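Local atomic coordinates of listeriolysin O (PDB entry 4CDB), a protein that causes cytolysis by binding cholesterol-containing host membranes, inserting after a major conformational change and forming an oligomeric pore complex. Residues Gln28-Asn33 with Asn250-Ile255. Residues are numbered along the deposited sequence; the frame is centred on the assembly and turned at random.
With NA (sodium ion), chain P.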
# COMPACT_ATOMS: atom_id res chain seq x y z
N GLN A 28 -27.70 -28.00 4.71
CA GLN A 28 -27.95 -27.56 6.08
C GLN A 28 -27.25 -28.46 7.10
O GLN A 28 -27.06 -28.07 8.25
CB GLN A 28 -29.45 -27.51 6.37
CG GLN A 28 -30.19 -26.39 5.64
CD GLN A 28 -31.70 -26.48 5.78
OE1 GLN A 28 -32.22 -27.39 6.43
NE2 GLN A 28 -32.41 -25.54 5.16
N GLY A 29 -26.86 -29.66 6.67
CA GLY A 29 -26.18 -30.59 7.55
C GLY A 29 -24.67 -30.41 7.56
O GLY A 29 -23.96 -31.03 8.34
N LEU A 30 -24.18 -29.54 6.68
CA LEU A 30 -22.74 -29.30 6.57
C LEU A 30 -22.22 -28.51 7.76
O LEU A 30 -22.57 -27.34 7.94
CB LEU A 30 -22.42 -28.57 5.26
CG LEU A 30 -22.78 -29.30 3.97
CD1 LEU A 30 -22.38 -28.49 2.76
CD2 LEU A 30 -22.12 -30.67 3.93
N ASP A 31 -21.39 -29.15 8.58
CA ASP A 31 -20.81 -28.51 9.75
C ASP A 31 -19.43 -27.92 9.45
O ASP A 31 -18.50 -28.64 9.08
CB ASP A 31 -20.72 -29.49 10.92
CG ASP A 31 -22.07 -29.74 11.56
OD1 ASP A 31 -22.54 -28.86 12.31
OD2 ASP A 31 -22.66 -30.82 11.33
N TYR A 32 -19.31 -26.61 9.63
CA TYR A 32 -18.03 -25.93 9.47
C TYR A 32 -18.07 -24.59 10.19
O TYR A 32 -19.14 -24.03 10.43
CB TYR A 32 -17.70 -25.71 7.98
CG TYR A 32 -18.75 -24.93 7.21
CD1 TYR A 32 -19.81 -25.57 6.58
CD2 TYR A 32 -18.68 -23.54 7.11
CE1 TYR A 32 -20.76 -24.86 5.88
CE2 TYR A 32 -19.63 -22.82 6.41
CZ TYR A 32 -20.67 -23.49 5.80
OH TYR A 32 -21.62 -22.78 5.10
N ASN A 33 -16.89 -24.09 10.55
CA ASN A 33 -16.78 -22.76 11.14
C ASN A 33 -16.63 -21.72 10.03
O ASN A 33 -15.58 -21.65 9.38
CB ASN A 33 -15.60 -22.69 12.10
CG ASN A 33 -15.65 -21.47 13.01
OD1 ASN A 33 -16.21 -20.43 12.65
ND2 ASN A 33 -15.05 -21.59 14.19
N ASN A 250 -15.42 -28.27 1.62
CA ASN A 250 -15.58 -27.34 0.51
C ASN A 250 -17.03 -26.86 0.41
O ASN A 250 -17.75 -27.25 -0.51
CB ASN A 250 -15.15 -27.98 -0.81
CG ASN A 250 -13.71 -28.49 -0.77
OD1 ASN A 250 -12.78 -27.76 -1.11
ND2 ASN A 250 -13.54 -29.74 -0.36
N PRO A 251 -17.45 -26.00 1.35
CA PRO A 251 -18.85 -25.56 1.44
C PRO A 251 -19.27 -24.76 0.22
O PRO A 251 -18.48 -23.97 -0.30
CB PRO A 251 -18.86 -24.66 2.68
CG PRO A 251 -17.62 -25.02 3.44
CD PRO A 251 -16.62 -25.40 2.41
N PRO A 252 -20.52 -24.97 -0.24
CA PRO A 252 -21.02 -24.23 -1.40
C PRO A 252 -21.31 -22.77 -1.05
O PRO A 252 -21.79 -22.47 0.05
CB PRO A 252 -22.32 -24.97 -1.73
CG PRO A 252 -22.78 -25.52 -0.43
CD PRO A 252 -21.52 -25.90 0.31
N ALA A 253 -20.99 -21.87 -1.97
CA ALA A 253 -21.26 -20.45 -1.79
C ALA A 253 -21.67 -19.84 -3.11
O ALA A 253 -21.46 -20.43 -4.17
CB ALA A 253 -20.03 -19.75 -1.23
N TYR A 254 -22.26 -18.65 -3.05
CA TYR A 254 -22.63 -17.93 -4.27
C TYR A 254 -22.15 -16.48 -4.24
O TYR A 254 -21.99 -15.88 -3.17
CB TYR A 254 -24.14 -17.98 -4.51
CG TYR A 254 -24.97 -17.26 -3.46
CD1 TYR A 254 -25.28 -17.88 -2.26
CD2 TYR A 254 -25.45 -15.98 -3.69
CE1 TYR A 254 -26.04 -17.23 -1.30
CE2 TYR A 254 -26.21 -15.32 -2.74
CZ TYR A 254 -26.50 -15.96 -1.55
OH TYR A 254 -27.25 -15.31 -0.59
N ILE A 255 -21.90 -15.92 -5.42
CA ILE A 255 -21.53 -14.52 -5.52
C ILE A 255 -22.78 -13.66 -5.33
O ILE A 255 -23.64 -13.60 -6.21
CB ILE A 255 -20.84 -14.22 -6.87
CG1 ILE A 255 -19.60 -15.10 -7.03
CG2 ILE A 255 -20.47 -12.75 -6.97
CD1 ILE A 255 -18.81 -14.84 -8.30
NA NA P . -22.52 -20.98 6.53
O HOH W 1 -22.74 -23.29 2.50
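Tyr32 combines a ring contact with a metal site: one face of its ring receives Pro251, while its hydroxyl binds a sodium ion and accepts a hydrogen bond from a water. The face contact is a proline-aromatic CH-pi interaction, joining the loop after helix 14-28 to the residue just before strand 252-260, which belongs to the large antiparallel sheet of this cholesterol-dependent cytolysin. Pro251 CG lies 3.8 Å from the centroid of the Tyr32 ring and only 7° off its normal, which places it over the middle of the face. The pyrrolidine ring extends toward the hydroxyl end, with Pro251 CB 3.7 Å from Tyr32 CE1. With chi1 at 58°, CG of Tyr32 sits between the backbone N and the carbonyl carbon, a torsion that turns the ring toward Pro251.

Beside this pair, Leu30 and Pro252 meet tip to tip, Leu30 CD1 touching Pro252 CD at 3.7 Å. Asp356 is the second protein residue at the sodium site, so the sodium ties Tyr32, and a backbone hydrogen bond to Leu354 ties Pro252, to the residues just after strand 345-353. The sodium lies 2.5 Å from Tyr32 OH. No direct hydrogen bond crosses the interface; a water links the two segments instead. It donates both its hydrogens, one to Tyr32 OH at 2.9 Å from the water oxygen and the other to the carbonyl Pro252 O at 2.8 Å.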